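Local coordinates for Non-structural protein 2 (Human respiratory syncytial virus A, PDB 7LDK) that antagonises the host type I interferon response, interacting with RIGI to block the signalling that leads to interferon production, at residues A[41-49]-A[97-106]. Sequence-based numbering, arbitrary orientation.
Sequences IYLINHECI and FINHDGFLEC
With its CG turned anti to the carbonyl carbon (chi1 -74°), Asn45 reaches from helix 41-49 to the backbone of strand 103-106, and Cys106, whose SG stands anti to its own N, carries its sulfur to the end of Ile41. Asn45 OD1 accepts from Cys106 N at 2.8 Å; the bond is nearly straight (164° at the hydrogen), and the donor is somewhat tilted from the plane of the amide carbonyl. The amide nitrogen of the same side chain rests against the aliphatic part of Glu105, ND2 to CG 3.7 Å, while Ile41 CD1 meets Cys106 SG at 3.7 Å. Further along the helix, Cys48 CB packs on Leu104 O at 3.4 Å and its sulfur approaches the Phe97 ring obliquely; Ile44 CG2 touches that ring at its edge. Phe97 also packs on Ala58 and Thr59 of helix 55-89, which ties this apolar layer to the long helix. At the end nearer the hairpin turn, Ile49 CG2 lies 4.0 Å from Phe103 CD1, and a water joins Cys48 O to Leu104 N. Glu105 OE1 takes a hydrogen bond from His100 NE2 (2.8 Å) through the anti lone pair, linking the two hairpin strands by side chains. The contact illustrates how a helix can lie nearly antiparallel (174°) to a β-hairpin strand: apolar side chains and two cysteines make most of the packing, strand 97-100 takes the backbone bonds of Glu105 through Ile98, and one amide and one water satisfy the N-H groups of Cys106 and Leu104.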
ATOM      1  N   ILE A  41      -1.528   7.907   3.383  1.00 31.91           N
ATOM      2  CA  ILE A  41      -2.971   7.970   3.003  1.00 30.76           C
ATOM      3  C   ILE A  41      -3.366   9.427   2.728  1.00 32.25           C
ATOM      4  O   ILE A  41      -4.156   9.672   1.804  1.00 31.85           O
ATOM      5  CB  ILE A  41      -3.863   7.386   4.104  1.00 30.77           C
ATOM      6  CG1 ILE A  41      -3.644   5.900   4.374  1.00 30.34           C
ATOM      7  CG2 ILE A  41      -5.295   7.674   3.773  1.00 30.31           C
ATOM      8  CD1 ILE A  41      -3.692   5.038   3.165  1.00 28.86           C
ATOM      9  N   TYR A  42      -2.837  10.372   3.505  1.00 35.22           N
ATOM     10  CA  TYR A  42      -3.091  11.824   3.349  1.00 38.04           C
ATOM     11  C   TYR A  42      -2.737  12.260   1.930  1.00 37.79           C
ATOM     12  O   TYR A  42      -3.564  12.963   1.303  1.00 37.89           O
ATOM     13  CB  TYR A  42      -2.333  12.615   4.413  1.00 42.22           C
ATOM     14  CG  TYR A  42      -2.835  12.367   5.823  1.00 44.74           C
ATOM     15  CD1 TYR A  42      -4.020  11.660   6.057  1.00 43.41           C
ATOM     16  CD2 TYR A  42      -2.150  12.861   6.934  1.00 48.43           C
ATOM     17  CE1 TYR A  42      -4.474  11.411   7.337  1.00 44.65           C
ATOM     18  CE2 TYR A  42      -2.605  12.633   8.224  1.00 49.91           C
ATOM     19  CZ  TYR A  42      -3.772  11.908   8.421  1.00 48.39           C
ATOM     20  OH  TYR A  42      -4.251  11.675   9.677  1.00 51.39           O
ATOM     21  N   LEU A  43      -1.584  11.814   1.435  1.00 37.06           N
ATOM     22  CA  LEU A  43      -1.099  12.189   0.088  1.00 37.83           C
ATOM     23  C   LEU A  43      -2.027  11.582  -0.954  1.00 34.99           C
ATOM     24  O   LEU A  43      -2.389  12.314  -1.920  1.00 35.67           O
ATOM     25  CB  LEU A  43       0.349  11.732  -0.115  1.00 39.79           C
ATOM     26  CG  LEU A  43       1.391  12.479   0.737  1.00 44.50           C
ATOM     27  CD1 LEU A  43       2.808  12.077   0.345  1.00 45.83           C
ATOM     28  CD2 LEU A  43       1.241  14.017   0.692  1.00 47.54           C
ATOM     29  N   ILE A  44      -2.407  10.315  -0.769  1.00 31.86           N
ATOM     30  CA  ILE A  44      -3.241   9.583  -1.757  1.00 29.91           C
ATOM     31  C   ILE A  44      -4.578  10.303  -1.847  1.00 29.53           C
ATOM     32  O   ILE A  44      -5.058  10.537  -2.967  1.00 29.87           O
ATOM     33  CB  ILE A  44      -3.436   8.107  -1.358  1.00 28.64           C
ATOM     34  CG1 ILE A  44      -2.121   7.336  -1.345  1.00 28.74           C
ATOM     35  CG2 ILE A  44      -4.455   7.422  -2.270  1.00 27.90           C
ATOM     36  CD1 ILE A  44      -1.443   7.337  -2.690  1.00 29.35           C
ATOM     37  N   ASN A  45      -5.170  10.597  -0.696  1.00 28.91           N
ATOM     38  CA  ASN A  45      -6.520  11.203  -0.638  1.00 29.10           C
ATOM     39  C   ASN A  45      -6.486  12.552  -1.340  1.00 31.27           C
ATOM     40  O   ASN A  45      -7.440  12.835  -2.090  1.00 31.81           O
ATOM     41  CB  ASN A  45      -7.027  11.305   0.794  1.00 28.96           C
ATOM     42  CG  ASN A  45      -7.430   9.955   1.307  1.00 26.90           C
ATOM     43  OD1 ASN A  45      -7.585   9.030   0.511  1.00 25.19           O
ATOM     44  ND2 ASN A  45      -7.597   9.856   2.612  1.00 27.22           N
ATOM     45  N   HIS A  46      -5.414  13.320  -1.135  1.00 32.90           N
ATOM     46  CA  HIS A  46      -5.215  14.619  -1.818  1.00 35.90           C
ATOM     47  C   HIS A  46      -5.231  14.428  -3.343  1.00 36.52           C
ATOM     48  O   HIS A  46      -6.116  15.045  -3.969  1.00 37.46           O
ATOM     49  CB  HIS A  46      -3.945  15.290  -1.304  1.00 37.90           C
ATOM     50  CG  HIS A  46      -3.835  16.717  -1.712  1.00 41.47           C
ATOM     51  ND1 HIS A  46      -4.623  17.713  -1.167  1.00 43.47           N
ATOM     52  CD2 HIS A  46      -3.025  17.315  -2.596  1.00 43.94           C
ATOM     53  CE1 HIS A  46      -4.308  18.864  -1.702  1.00 46.96           C
ATOM     54  NE2 HIS A  46      -3.323  18.650  -2.570  1.00 47.53           N
ATOM     55  N   GLU A  47      -4.344  13.578  -3.899  1.00 36.34           N
ATOM     56  CA  GLU A  47      -4.263  13.335  -5.365  1.00 38.27           C
ATOM     57  C   GLU A  47      -5.626  12.891  -5.890  1.00 36.48           C
ATOM     58  O   GLU A  47      -5.975  13.273  -6.993  1.00 37.05           O
ATOM     59  CB  GLU A  47      -3.220  12.279  -5.753  1.00 39.90           C
ATOM     60  CG  GLU A  47      -1.763  12.625  -5.417  1.00 43.55           C
ATOM     61  CD  GLU A  47      -1.361  14.106  -5.511  1.00 50.35           C
ATOM     62  OE1 GLU A  47      -1.638  14.745  -6.591  1.00 54.47           O
ATOM     63  OE2 GLU A  47      -0.787  14.663  -4.491  1.00 53.34           O
ATOM     64  N   CYS A  48      -6.382  12.118  -5.117  1.00 34.85           N
ATOM     65  CA  CYS A  48      -7.712  11.594  -5.523  1.00 34.54           C
ATOM     66  C   CYS A  48      -8.684  12.742  -5.762  1.00 35.85           C
ATOM     67  O   CYS A  48      -9.413  12.677  -6.745  1.00 36.02           O
ATOM     68  CB  CYS A  48      -8.284  10.640  -4.484  1.00 33.33           C
ATOM     69  SG  CYS A  48      -7.516   8.998  -4.518  1.00 33.85           S
ATOM     70  N   ILE A  49      -8.713  13.742  -4.880  1.00 36.85           N
ATOM     71  CA  ILE A  49      -9.658  14.888  -5.032  1.00 39.52           C
ATOM     72  C   ILE A  49      -9.094  15.835  -6.081  1.00 43.24           C
ATOM     73  O   ILE A  49      -9.830  16.223  -6.993  1.00 45.02           O
ATOM     74  CB  ILE A  49      -9.879  15.640  -3.719  1.00 39.98           C
ATOM     75  CG1 ILE A  49     -10.280  14.699  -2.597  1.00 37.54           C
ATOM     76  CG2 ILE A  49     -10.909  16.740  -3.910  1.00 42.98           C
ATOM     77  CD1 ILE A  49     -11.198  15.359  -1.636  1.00 39.20           C
ATOM     78  N   PHE A  97     -10.880   1.759  -1.201  1.00 24.42           N
ATOM     79  CA  PHE A  97     -11.412   3.097  -1.535  1.00 23.99           C
ATOM     80  C   PHE A  97     -12.905   3.143  -1.260  1.00 25.66           C
ATOM     81  O   PHE A  97     -13.573   2.136  -1.510  1.00 27.63           O
ATOM     82  CB  PHE A  97     -11.194   3.408  -3.011  1.00 23.54           C
ATOM     83  CG  PHE A  97      -9.760   3.643  -3.362  1.00 22.42           C
ATOM     84  CD1 PHE A  97      -9.076   4.732  -2.849  1.00 21.91           C
ATOM     85  CD2 PHE A  97      -9.098   2.780  -4.205  1.00 22.60           C
ATOM     86  CE1 PHE A  97      -7.745   4.951  -3.157  1.00 21.59           C
ATOM     87  CE2 PHE A  97      -7.770   3.007  -4.520  1.00 22.38           C
ATOM     88  CZ  PHE A  97      -7.090   4.079  -3.976  1.00 21.78           C
ATOM     89  N   ILE A  98     -13.426   4.278  -0.824  1.00 26.24           N
ATOM     90  CA  ILE A  98     -14.895   4.517  -0.878  1.00 28.47           C
ATOM     91  C   ILE A  98     -15.138   5.711  -1.769  1.00 29.37           C
ATOM     92  O   ILE A  98     -14.233   6.467  -1.933  1.00 28.46           O
ATOM     93  CB  ILE A  98     -15.519   4.675   0.520  1.00 29.27           C
ATOM     94  CG1 ILE A  98     -15.052   5.930   1.245  1.00 28.51           C
ATOM     95  CG2 ILE A  98     -15.243   3.413   1.329  1.00 29.80           C
ATOM     96  CD1 ILE A  98     -15.421   5.921   2.709  1.00 29.55           C
ATOM     97  N   ASN A  99     -16.329   5.798  -2.352  1.00 32.57           N
ATOM     98  CA  ASN A  99     -16.732   6.854  -3.320  1.00 34.69           C
ATOM     99  C   ASN A  99     -17.655   7.845  -2.606  1.00 35.35           C
ATOM    100  O   ASN A  99     -18.794   7.451  -2.305  1.00 36.09           O
ATOM    101  CB  ASN A  99     -17.397   6.244  -4.549  1.00 37.54           C
ATOM    102  CG  ASN A  99     -17.454   7.199  -5.722  1.00 40.38           C
ATOM    103  OD1 ASN A  99     -17.998   8.299  -5.611  1.00 42.50           O
ATOM    104  ND2 ASN A  99     -16.894   6.799  -6.854  1.00 41.70           N
ATOM    105  N   HIS A 100     -17.155   9.058  -2.353  1.00 34.90           N
ATOM    106  CA  HIS A 100     -17.972  10.199  -1.905  1.00 37.23           C
ATOM    107  C   HIS A 100     -18.332  11.052  -3.116  1.00 40.49           C
ATOM    108  O   HIS A 100     -17.736  12.095  -3.246  1.00 42.53           O
ATOM    109  CB  HIS A 100     -17.247  11.047  -0.860  1.00 36.30           C
ATOM    110  CG  HIS A 100     -16.636  10.301   0.274  1.00 33.92           C
ATOM    111  ND1 HIS A 100     -17.354   9.956   1.369  1.00 34.10           N
ATOM    112  CD2 HIS A 100     -15.361   9.922   0.507  1.00 32.04           C
ATOM    113  CE1 HIS A 100     -16.565   9.350   2.219  1.00 32.88           C
ATOM    114  NE2 HIS A 100     -15.335   9.318   1.717  1.00 31.32           N
ATOM    115  N   ASP A 101     -19.264  10.619  -3.957  1.00 43.36           N
ATOM    116  CA  ASP A 101     -19.882  11.464  -5.010  1.00 47.68           C
ATOM    117  C   ASP A 101     -18.858  11.724  -6.121  1.00 48.25           C
ATOM    118  O   ASP A 101     -18.778  12.848  -6.619  1.00 51.55           O
ATOM    119  CB  ASP A 101     -20.434  12.766  -4.411  1.00 50.49           C
ATOM    120  CG  ASP A 101     -21.865  13.036  -4.868  1.00 55.34           C
ATOM    121  OD1 ASP A 101     -22.376  12.184  -5.643  1.00 57.21           O
ATOM    122  OD2 ASP A 101     -22.483  14.070  -4.438  1.00 57.96           O
ATOM    123  N   GLY A 102     -18.077  10.720  -6.500  1.00 46.88           N
ATOM    124  CA  GLY A 102     -17.119  10.821  -7.621  1.00 47.36           C
ATOM    125  C   GLY A 102     -15.715  11.144  -7.146  1.00 44.78           C
ATOM    126  O   GLY A 102     -14.778  11.097  -7.993  1.00 45.23           O
ATOM    127  N   PHE A 103     -15.565  11.439  -5.852  1.00 42.35           N
ATOM    128  CA  PHE A 103     -14.266  11.674  -5.176  1.00 40.12           C
ATOM    129  C   PHE A 103     -13.932  10.490  -4.274  1.00 36.50           C
ATOM    130  O   PHE A 103     -14.741  10.189  -3.385  1.00 37.59           O
ATOM    131  CB  PHE A 103     -14.349  12.960  -4.379  1.00 41.57           C
ATOM    132  CG  PHE A 103     -14.587  14.148  -5.261  1.00 45.82           C
ATOM    133  CD1 PHE A 103     -13.548  14.630  -6.035  1.00 47.17           C
ATOM    134  CD2 PHE A 103     -15.815  14.795  -5.301  1.00 48.96           C
ATOM    135  CE1 PHE A 103     -13.728  15.757  -6.820  1.00 51.51           C
ATOM    136  CE2 PHE A 103     -16.010  15.890  -6.127  1.00 53.03           C
ATOM    137  CZ  PHE A 103     -14.966  16.367  -6.888  1.00 54.41           C
ATOM    138  N   LEU A 104     -12.836   9.794  -4.568  1.00 32.92           N
ATOM    139  CA  LEU A 104     -12.443   8.580  -3.822  1.00 29.61           C
ATOM    140  C   LEU A 104     -11.682   8.978  -2.568  1.00 28.45           C
ATOM    141  O   LEU A 104     -10.997  10.005  -2.549  1.00 29.65           O
ATOM    142  CB  LEU A 104     -11.601   7.672  -4.710  1.00 28.93           C
ATOM    143  CG  LEU A 104     -12.319   7.077  -5.913  1.00 29.70           C
ATOM    144  CD1 LEU A 104     -11.356   6.315  -6.773  1.00 29.43           C
ATOM    145  CD2 LEU A 104     -13.438   6.182  -5.489  1.00 29.82           C
ATOM    146  N   GLU A 105     -11.866   8.196  -1.521  1.00 27.67           N
ATOM    147  CA  GLU A 105     -11.112   8.283  -0.253  1.00 27.42           C
ATOM    148  C   GLU A 105     -10.543   6.892   0.032  1.00 26.35           C
ATOM    149  O   GLU A 105     -11.311   5.938  -0.041  1.00 26.66           O
ATOM    150  CB  GLU A 105     -12.015   8.729   0.888  1.00 28.55           C
ATOM    151  CG  GLU A 105     -11.212   9.061   2.136  1.00 29.57           C
ATOM    152  CD  GLU A 105     -11.916   9.013   3.482  1.00 31.22           C
ATOM    153  OE1 GLU A 105     -13.195   8.911   3.505  1.00 31.74           O
ATOM    154  OE2 GLU A 105     -11.168   9.046   4.505  1.00 32.14           O
ATOM    155  N   CYS A 106      -9.248   6.782   0.317  1.00 25.75           N
ATOM    156  CA  CYS A 106      -8.619   5.536   0.787  1.00 25.22           C
ATOM    157  C   CYS A 106      -8.795   5.475   2.295  1.00 25.79           C
ATOM    158  O   CYS A 106      -8.371   6.413   2.966  1.00 27.03           O
ATOM    159  CB  CYS A 106      -7.148   5.470   0.418  1.00 25.55           C
ATOM    160  SG  CYS A 106      -6.401   3.879   0.864  1.00 26.29           S
TER
HETATM  161  O   HOH W   1     -11.337  10.461  -6.681  1.00 19.38           O